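Alpha-L-arabinosidase (Xanthomonas axonopodis pv. citri, PDB 6D25) probably removes alpha-L-arabinofuranosyl side groups from arabinoxylans, coping with internal di-substitutions, as a trimeric GH51 arabinofuranosidase. Local coordinates at residues A[273-281]-A[326-334]; A[419-430]-A[445-456]. One frame throughout, in Å; residues are numbered along the deposited sequence.

How the contacts relate
Both contacts lie in one chain and follow each other in series, contact 1 closing before contact 2 opens. Contact 1 pairs the loop after strand 262-269 with the loop after strand 319-325, closing a chain loop that contains helix 285-312 and strand 319-325; the two strands are neighbours in the eight-stranded parallel sheet, so the contact joins loops at one end of the barrel. Farther on, contact 2 closes within the C-terminal beta domain, where strands 424-435 and 441-447 form a hairpin whose ends run on into neighbouring turns. The two neither nest nor cross: their centres are 23 Å apart and their nearest atoms about 12 Å. Helices 285-312 and 346-361, each following a loop of contact 1, touch side chains of contact 2.

Contact 1 of 2, residues A[273-281]-A[326-334]; sequences GWPPRASST and GTWYAPLPG
The edge of Trp274 points at the face of Trp328 in a T-shaped pair, six-membered ring centroids 5.1 Å apart and planes at 85°. Pro276 lies over that same face: its CG sits 3.5 Å from the centroid of the five-membered ring of Trp328, 20° off the normal. With CG anti to the backbone N (chi1 -163°), the Trp328 indole is turned so that one face receives both Trp274 and Pro276. Farther along, Ser280 CA stands over the Tyr329 ring, 4.1 Å from its centroid.

The segments are the loops after strands 262-269 and 319-325, adjacent strands of the (beta/alpha)8 barrel characteristic of GH51 enzymes, at the C-terminal strand end where such barrels carry their active site. A glycerol, probably from the crystallisation liquor, lies about 4 Å from the Trp328 side chain.

Among polar contacts, Ala330 N donates to Ala278 O at 2.8 Å. One water links Ala278 N to Trp328 O; another joins Ser280 OG to Ala330 O, donating to that carbonyl at 2.6 Å. Ser280 OG also bonds Gln343, and Tyr329 OH bonds Asp348.

Apolar packing finishes with Leu332 CD2 against Thr281 CG2, 3.8 Å away.

Contact 2 of 2, residues A[419-430]-A[445-456]; sequences YRHGDTQVPAVH and LTNLDASASATV
Leu448 fills the apolar centre, its two methyls divided between neighbours: CD2 meets Val426 CG2 at 3.7 Å, while CD1 packs against His430 CB. Both methyls also touch Pro427 O, and Leu354 of helix 346-361 adds to the packing around Leu448. Val429 points to the same sheet face as Asn447; its CG2 touches Ala454 CB at 3.9 Å, and its CG1 lies near Leu445 CD2 and Val456 CG2.

Tyr419 borders this core. Asp449 CA sits over the middle of its ring, 3.6 Å from the centroid and 13° off the normal, a CH-pi contact. The Asp449 carboxylate stacks on the ring with planes 29° apart; its CG is anti to the backbone N (chi1 -162°), and the bonds from Ser451 N and Ala452 N to OD1 fix the carboxylate. At the ring's far end Tyr419 OH takes a weak hydrogen bond from Ala450 N and is hydrogen-bonded to Glu285 OE2.

Between the strands, Thr446 N donates to His430 O at 2.8 Å and His430 N to Thr446 O at 3.0 Å, making this the hydrogen-bonded antiparallel pair beside non-hydrogen-bonded Val429 and Asn447. Leu448 N continues the register to Ala428 O.

At the polar edge, side-chain bonds shape the turn after strand 441-447. Asp449 OD1 accepts from Ser451 N, at 2.8 Å on its anti lone pair, in an Asx turn, and from Ala452 N, above the carboxylate plane, in an Asx motif. This oxygen braces the bend together with the Asn447 amide, whose OD1 accepts from Asp449 N in another Asx turn and whose ND2 donates to Ala452 O at 3.0 Å and to Leu509 O. Strands 407-421, 424-435 and 441-447, the first two joined by the type II' turn His421-Thr424, thus form an antiparallel sheet of the C-terminal beta domain, with Asx turns following the last strand.

Contact 1 of 2, residues A[273-281]-A[326-334]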
loop_
_atom_site.group_PDB
_atom_site.type_symbol
_atom_site.label_atom_id
_atom_site.label_comp_id
_atom_site.label_asym_id
_atom_site.label_seq_id
_atom_site.Cartn_x
_atom_site.Cartn_y
_atom_site.Cartn_z
ATOM N N GLY A 273 4.075 32.890 12.138
ATOM C CA GLY A 273 4.108 31.872 11.099
ATOM C C GLY A 273 5.130 30.771 11.362
ATOM O O GLY A 273 5.942 30.834 12.255
ATOM N N TRP A 274 5.083 29.767 10.510
ATOM C CA TRP A 274 5.968 28.616 10.552
ATOM C C TRP A 274 7.349 29.029 10.052
ATOM O O TRP A 274 7.402 29.759 9.115
ATOM C CB TRP A 274 5.390 27.478 9.680
ATOM C CG TRP A 274 6.158 26.216 9.895
ATOM C CD1 TRP A 274 7.271 25.800 9.234
ATOM C CD2 TRP A 274 5.934 25.278 10.960
ATOM N NE1 TRP A 274 7.720 24.633 9.773
ATOM C CE2 TRP A 274 6.938 24.295 10.851
ATOM C CE3 TRP A 274 4.990 25.177 11.978
ATOM C CZ2 TRP A 274 6.988 23.190 11.702
ATOM C CZ3 TRP A 274 5.054 24.099 12.831
ATOM C CH2 TRP A 274 6.038 23.119 12.690
ATOM N N PRO A 275 8.448 28.566 10.631
ATOM C CA PRO A 275 8.488 27.725 11.847
ATOM C C PRO A 275 8.274 28.545 13.138
ATOM O O PRO A 275 8.566 29.734 13.168
ATOM C CB PRO A 275 9.911 27.155 11.847
ATOM C CG PRO A 275 10.743 28.217 11.151
ATOM C CD PRO A 275 9.806 28.859 10.146
ATOM N N PRO A 276 7.793 27.892 14.209
ATOM C CA PRO A 276 7.365 28.623 15.418
ATOM C C PRO A 276 8.538 29.286 16.146
ATOM O O PRO A 276 9.417 28.604 16.629
ATOM C CB PRO A 276 6.696 27.587 16.317
ATOM C CG PRO A 276 6.382 26.459 15.383
ATOM C CD PRO A 276 7.526 26.458 14.382
ATOM N N ARG A 277 8.556 30.607 16.194
ATOM C CA ARG A 277 9.679 31.316 16.810
ATOM C C ARG A 277 9.212 32.338 17.855
ATOM O O ARG A 277 10.055 33.013 18.408
ATOM C CB ARG A 277 10.521 32.019 15.734
ATOM C CG ARG A 277 11.258 31.061 14.814
ATOM C CD ARG A 277 12.181 31.830 13.861
ATOM N NE ARG A 277 12.727 31.026 12.753
ATOM C CZ ARG A 277 13.735 30.143 12.861
ATOM N NH1 ARG A 277 14.274 29.885 14.043
ATOM N NH2 ARG A 277 14.160 29.488 11.791
ATOM N N ALA A 278 7.926 32.471 18.116
ATOM C CA ALA A 278 7.443 33.499 19.047
ATOM C C ALA A 278 7.638 33.054 20.502
ATOM O O ALA A 278 7.442 31.859 20.825
ATOM C CB ALA A 278 5.989 33.801 18.758
ATOM N N SER A 279 7.998 33.993 21.377
ATOM C CA SER A 279 8.181 33.651 22.815
ATOM C C SER A 279 6.833 33.311 23.454
ATOM O O SER A 279 5.856 34.023 23.243
ATOM C CB SER A 279 8.857 34.753 23.574
ATOM O OG SER A 279 8.892 34.488 24.952
ATOM N N SER A 280 6.822 32.254 24.269
ATOM C CA SER A 280 5.672 31.871 25.097
ATOM C C SER A 280 5.631 32.657 26.419
ATOM O O SER A 280 4.629 32.592 27.121
ATOM C CB SER A 280 5.687 30.382 25.379
ATOM O OG SER A 280 6.782 30.026 26.217
ATOM N N THR A 281 6.716 33.338 26.786
ATOM C CA THR A 281 6.843 33.961 28.110
ATOM C C THR A 281 6.864 35.491 28.057
ATOM O O THR A 281 6.501 36.099 29.039
ATOM C CB THR A 281 8.128 33.547 28.830
ATOM O OG1 THR A 281 9.250 33.913 28.017
ATOM C CG2 THR A 281 8.179 32.069 29.138
ATOM N N GLY A 326 -4.643 24.920 18.971
ATOM C CA GLY A 326 -3.897 25.563 20.053
ATOM C C GLY A 326 -2.665 26.291 19.574
ATOM O O GLY A 326 -2.375 26.339 18.391
ATOM N N THR A 327 -1.949 26.891 20.524
ATOM C CA THR A 327 -0.809 27.712 20.219
ATOM C C THR A 327 0.445 26.855 20.059
ATOM O O THR A 327 0.634 25.868 20.727
ATOM C CB THR A 327 -0.598 28.781 21.298
ATOM O OG1 THR A 327 -0.507 28.164 22.590
ATOM C CG2 THR A 327 -1.717 29.787 21.286
ATOM N N TRP A 328 1.322 27.332 19.186
ATOM C CA TRP A 328 2.646 26.748 18.992
ATOM C C TRP A 328 3.675 27.882 18.973
ATOM O O TRP A 328 3.660 28.708 18.069
ATOM C CB TRP A 328 2.669 25.928 17.698
ATOM C CG TRP A 328 3.804 24.956 17.577
ATOM C CD1 TRP A 328 5.072 25.073 18.077
ATOM C CD2 TRP A 328 3.777 23.718 16.842
ATOM N NE1 TRP A 328 5.820 23.987 17.733
ATOM C CE2 TRP A 328 5.060 23.134 16.965
ATOM C CE3 TRP A 328 2.806 23.055 16.097
ATOM C CZ2 TRP A 328 5.393 21.923 16.365
ATOM C CZ3 TRP A 328 3.120 21.834 15.529
ATOM C CH2 TRP A 328 4.398 21.277 15.670
ATOM N N TYR A 329 4.540 27.879 19.994
ATOM C CA TYR A 329 5.561 28.898 20.213
ATOM C C TYR A 329 6.974 28.325 19.987
ATOM O O TYR A 329 7.132 27.150 19.782
ATOM C CB TYR A 329 5.456 29.421 21.655
ATOM C CG TYR A 329 4.122 30.038 22.017
ATOM C CD1 TYR A 329 3.625 31.127 21.303
ATOM C CD2 TYR A 329 3.388 29.583 23.097
ATOM C CE1 TYR A 329 2.409 31.713 21.637
ATOM C CE2 TYR A 329 2.187 30.176 23.462
ATOM C CZ TYR A 329 1.687 31.239 22.722
ATOM O OH TYR A 329 0.504 31.849 23.070
ATOM N N ALA A 330 7.987 29.179 20.087
ATOM C CA ALA A 330 9.364 28.717 20.224
ATOM C C ALA A 330 9.454 27.817 21.460
ATOM O O ALA A 330 8.784 28.060 22.474
ATOM C CB ALA A 330 10.337 29.878 20.352
ATOM N N PRO A 331 10.325 26.830 21.409
ATOM C CA PRO A 331 10.611 26.045 22.620
ATOM C C PRO A 331 11.267 26.922 23.698
ATOM O O PRO A 331 11.984 27.870 23.366
ATOM C CB PRO A 331 11.577 24.963 22.129
ATOM C CG PRO A 331 12.310 25.634 20.977
ATOM C CD PRO A 331 11.285 26.531 20.317
ATOM N N LEU A 332 11.015 26.625 24.972
ATOM C CA LEU A 332 11.654 27.375 26.019
ATOM C C LEU A 332 13.177 27.219 25.923
ATOM O O LEU A 332 13.687 26.153 25.570
ATOM C CB LEU A 332 11.161 26.881 27.384
ATOM C CG LEU A 332 9.743 27.307 27.749
ATOM C CD1 LEU A 332 9.185 26.433 28.864
ATOM C CD2 LEU A 332 9.689 28.768 28.114
ATOM N N PRO A 333 13.907 28.280 26.315
ATOM C CA PRO A 333 15.371 28.255 26.283
ATOM C C PRO A 333 15.945 27.079 27.085
ATOM O O PRO A 333 15.459 26.781 28.183
ATOM C CB PRO A 333 15.790 29.574 26.922
ATOM C CG PRO A 333 14.644 30.497 26.605
ATOM C CD PRO A 333 13.417 29.593 26.777
ATOM N N GLY A 334 16.912 26.380 26.522
ATOM C CA GLY A 334 17.556 25.306 27.279
ATOM C C GLY A 334 16.792 23.991 27.199
ATOM O O GLY A 334 17.242 23.005 27.753
HETATM O O HOH W 1 5.202 30.982 17.211
HETATM O O HOH W 2 8.793 29.822 24.403
#

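Contact 2 of 2, residues A[419-430]-A[445-456]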
loop_
_atom_site.group_PDB
_atom_site.type_symbol
_atom_site.label_atom_id
_atom_site.label_comp_id
_atom_site.label_asym_id
_atom_site.label_seq_id
_atom_site.Cartn_x
_atom_site.Cartn_y
_atom_site.Cartn_z
ATOM N N TYR A 419 -10.991 46.177 18.490
ATOM C CA TYR A 419 -9.750 46.479 19.172
ATOM C C TYR A 419 -8.644 46.524 18.112
ATOM O O TYR A 419 -8.450 45.528 17.404
ATOM C CB TYR A 419 -9.467 45.402 20.220
ATOM C CG TYR A 419 -8.047 45.279 20.718
ATOM C CD1 TYR A 419 -7.263 46.397 21.011
ATOM C CD2 TYR A 419 -7.509 44.031 20.965
ATOM C CE1 TYR A 419 -5.973 46.258 21.500
ATOM C CE2 TYR A 419 -6.226 43.870 21.446
ATOM C CZ TYR A 419 -5.463 44.990 21.738
ATOM O OH TYR A 419 -4.208 44.795 22.238
ATOM N N ARG A 420 -7.970 47.664 17.994
ATOM C CA ARG A 420 -6.952 47.834 16.948
ATOM C C ARG A 420 -5.619 48.180 17.609
ATOM O O ARG A 420 -5.569 48.996 18.519
ATOM C CB ARG A 420 -7.264 49.000 16.001
ATOM C CG ARG A 420 -8.691 49.040 15.489
ATOM C CD ARG A 420 -8.816 49.997 14.292
ATOM N NE ARG A 420 -9.944 49.625 13.445
ATOM C CZ ARG A 420 -11.182 50.063 13.618
ATOM N NH1 ARG A 420 -12.200 49.456 13.020
ATOM N NH2 ARG A 420 -11.383 51.078 14.440
ATOM N N HIS A 421 -4.558 47.568 17.127
ATOM C CA HIS A 421 -3.222 47.912 17.536
ATOM C C HIS A 421 -2.325 47.739 16.323
ATOM O O HIS A 421 -2.288 46.662 15.746
ATOM C CB HIS A 421 -2.770 47.057 18.728
ATOM C CG HIS A 421 -1.453 47.468 19.277
ATOM N ND1 HIS A 421 -1.311 48.577 20.086
ATOM C CD2 HIS A 421 -0.220 46.953 19.101
ATOM C CE1 HIS A 421 -0.031 48.729 20.398
ATOM N NE2 HIS A 421 0.656 47.747 19.807
ATOM N N GLY A 422 -1.664 48.814 15.929
ATOM C CA GLY A 422 -0.941 48.836 14.652
ATOM C C GLY A 422 -1.850 48.499 13.486
ATOM O O GLY A 422 -2.926 49.066 13.385
ATOM N N ASP A 423 -1.442 47.575 12.642
ATOM C CA ASP A 423 -2.218 47.252 11.439
ATOM C C ASP A 423 -3.137 46.038 11.696
ATOM O O ASP A 423 -3.644 45.473 10.739
ATOM C CB ASP A 423 -1.297 46.980 10.248
ATOM C CG ASP A 423 -0.713 48.254 9.629
ATOM O OD1 ASP A 423 -1.079 49.410 10.019
ATOM O OD2 ASP A 423 0.097 48.090 8.687
ATOM N N THR A 424 -3.352 45.640 12.945
ATOM C CA THR A 424 -4.184 44.465 13.256
ATOM C C THR A 424 -5.443 44.896 14.005
ATOM O O THR A 424 -5.390 45.792 14.848
ATOM C CB THR A 424 -3.395 43.448 14.088
ATOM O OG1 THR A 424 -2.283 43.080 13.280
ATOM C CG2 THR A 424 -4.161 42.199 14.453
ATOM N N GLN A 425 -6.571 44.270 13.661
ATOM C CA GLN A 425 -7.798 44.492 14.395
ATOM C C GLN A 425 -8.492 43.160 14.664
ATOM O O GLN A 425 -8.451 42.244 13.857
ATOM C CB GLN A 425 -8.739 45.470 13.695
ATOM C CG GLN A 425 -9.265 45.052 12.350
ATOM C CD GLN A 425 -10.164 46.158 11.822
ATOM O OE1 GLN A 425 -9.951 47.364 12.064
ATOM N NE2 GLN A 425 -11.227 45.755 11.151
ATOM N N VAL A 426 -9.110 43.105 15.838
ATOM C CA VAL A 426 -9.948 41.985 16.285
ATOM C C VAL A 426 -11.179 42.564 16.977
ATOM O O VAL A 426 -11.175 43.716 17.359
ATOM C CB VAL A 426 -9.165 41.065 17.230
ATOM C CG1 VAL A 426 -7.972 40.434 16.530
ATOM C CG2 VAL A 426 -8.721 41.791 18.499
ATOM N N PRO A 427 -12.230 41.763 17.152
ATOM C CA PRO A 427 -13.340 42.233 17.989
ATOM C C PRO A 427 -12.844 42.553 19.410
ATOM O O PRO A 427 -12.065 41.786 19.957
ATOM C CB PRO A 427 -14.378 41.086 17.983
ATOM C CG PRO A 427 -13.594 39.878 17.520
ATOM C CD PRO A 427 -12.542 40.430 16.583
ATOM N N ALA A 428 -13.291 43.680 19.980
ATOM C CA ALA A 428 -12.914 44.041 21.319
ATOM C C ALA A 428 -13.416 42.975 22.321
ATOM O O ALA A 428 -12.703 42.617 23.250
ATOM C CB ALA A 428 -13.448 45.398 21.664
ATOM N N VAL A 429 -14.652 42.512 22.126
ATOM C CA VAL A 429 -15.252 41.515 23.007
ATOM C C VAL A 429 -15.864 40.413 22.153
ATOM O O VAL A 429 -16.433 40.656 21.075
ATOM C CB VAL A 429 -16.310 42.149 23.931
ATOM C CG1 VAL A 429 -17.063 41.116 24.770
ATOM C CG2 VAL A 429 -15.682 43.206 24.851
ATOM N N HIS A 430 -15.704 39.202 22.661
ATOM C CA HIS A 430 -16.195 37.999 22.027
ATOM C C HIS A 430 -16.875 37.152 23.104
ATOM O O HIS A 430 -16.503 37.235 24.271
ATOM C CB HIS A 430 -14.994 37.239 21.433
ATOM C CG HIS A 430 -15.328 36.228 20.398
ATOM N ND1 HIS A 430 -15.702 34.926 20.723
ATOM C CD2 HIS A 430 -15.275 36.293 19.050
ATOM C CE1 HIS A 430 -15.874 34.244 19.603
ATOM N NE2 HIS A 430 -15.636 35.049 18.560
ATOM N N LEU A 445 -17.771 35.676 28.329
ATOM C CA LEU A 445 -17.321 36.876 27.635
ATOM C C LEU A 445 -15.795 36.999 27.802
ATOM O O LEU A 445 -15.266 36.782 28.920
ATOM C CB LEU A 445 -17.997 38.111 28.243
ATOM C CG LEU A 445 -19.515 38.211 28.071
ATOM C CD1 LEU A 445 -20.054 39.329 28.948
ATOM C CD2 LEU A 445 -19.911 38.446 26.603
ATOM N N THR A 446 -15.137 37.409 26.739
ATOM C CA THR A 446 -13.726 37.654 26.704
ATOM C C THR A 446 -13.473 39.074 26.193
ATOM O O THR A 446 -14.006 39.459 25.136
ATOM C CB THR A 446 -13.026 36.662 25.768
ATOM O OG1 THR A 446 -13.203 35.351 26.309
ATOM C CG2 THR A 446 -11.552 36.946 25.628
ATOM N N ASN A 447 -12.678 39.830 26.940
ATOM C CA ASN A 447 -12.209 41.156 26.508
ATOM C C ASN A 447 -10.795 40.961 25.948
ATOM O O ASN A 447 -9.857 40.677 26.705
ATOM C CB ASN A 447 -12.207 42.151 27.668
ATOM C CG ASN A 447 -11.869 43.583 27.274
ATOM O OD1 ASN A 447 -11.386 43.812 26.138
ATOM N ND2 ASN A 447 -12.137 44.534 28.194
ATOM N N LEU A 448 -10.650 41.123 24.640
ATOM C CA LEU A 448 -9.389 40.870 23.919
ATOM C C LEU A 448 -8.431 42.046 24.069
ATOM O O LEU A 448 -7.255 41.889 23.773
ATOM C CB LEU A 448 -9.672 40.650 22.426
ATOM C CG LEU A 448 -10.352 39.327 22.031
ATOM C CD1 LEU A 448 -11.840 39.341 22.324
ATOM C CD2 LEU A 448 -10.118 39.027 20.554
ATOM N N ASP A 449 -8.910 43.207 24.469
ATOM C CA ASP A 449 -8.077 44.413 24.519
ATOM C C ASP A 449 -7.044 44.239 25.649
ATOM O O ASP A 449 -7.399 43.912 26.784
ATOM C CB ASP A 449 -8.939 45.668 24.713
ATOM C CG ASP A 449 -8.231 46.958 24.353
ATOM O OD1 ASP A 449 -7.120 47.184 24.919
ATOM O OD2 ASP A 449 -8.800 47.737 23.511
ATOM N N ALA A 450 -5.778 44.502 25.341
ATOM C CA ALA A 450 -4.685 44.384 26.316
ATOM C C ALA A 450 -4.791 45.474 27.393
ATOM O O ALA A 450 -4.193 45.304 28.457
ATOM C CB ALA A 450 -3.329 44.488 25.626
ATOM N N SER A 451 -5.495 46.580 27.171
ATOM C CA SER A 451 -5.495 47.601 28.216
ATOM C C SER A 451 -6.864 48.263 28.449
ATOM O O SER A 451 -7.034 48.847 29.513
ATOM C CB SER A 451 -4.419 48.636 27.965
ATOM O OG SER A 451 -4.721 49.366 26.796
ATOM N N ALA A 452 -7.830 48.199 27.538
ATOM C CA ALA A 452 -9.114 48.909 27.732
ATOM C C ALA A 452 -10.184 47.987 28.322
ATOM O O ALA A 452 -10.443 46.919 27.781
ATOM C CB ALA A 452 -9.602 49.472 26.425
ATOM N N SER A 453 -10.827 48.412 29.410
ATOM C CA SER A 453 -11.994 47.717 29.923
ATOM C C SER A 453 -13.194 47.942 28.986
ATOM O O SER A 453 -13.154 48.791 28.092
ATOM C CB SER A 453 -12.301 48.148 31.313
ATOM O OG SER A 453 -12.662 49.507 31.302
ATOM N N ALA A 454 -14.233 47.147 29.156
ATOM C CA ALA A 454 -15.444 47.259 28.370
ATOM C C ALA A 454 -16.662 47.227 29.305
ATOM O O ALA A 454 -16.634 46.616 30.398
ATOM C CB ALA A 454 -15.514 46.154 27.349
ATOM N N THR A 455 -17.708 47.928 28.884
ATOM C CA THR A 455 -19.016 47.800 29.492
ATOM C C THR A 455 -19.897 46.992 28.540
ATOM O O THR A 455 -20.106 47.445 27.405
ATOM C CB THR A 455 -19.670 49.158 29.747
ATOM O OG1 THR A 455 -18.740 49.877 30.554
ATOM C CG2 THR A 455 -20.997 49.050 30.474
ATOM N N VAL A 456 -20.367 45.834 28.978
ATOM C CA VAL A 456 -21.159 44.985 28.119
ATOM C C VAL A 456 -22.601 44.972 28.642
ATOM O O VAL A 456 -22.849 44.690 29.811
ATOM C CB VAL A 456 -20.572 43.572 28.032
ATOM C CG1 VAL A 456 -21.318 42.736 26.999
ATOM C CG2 VAL A 456 -19.098 43.585 27.683
#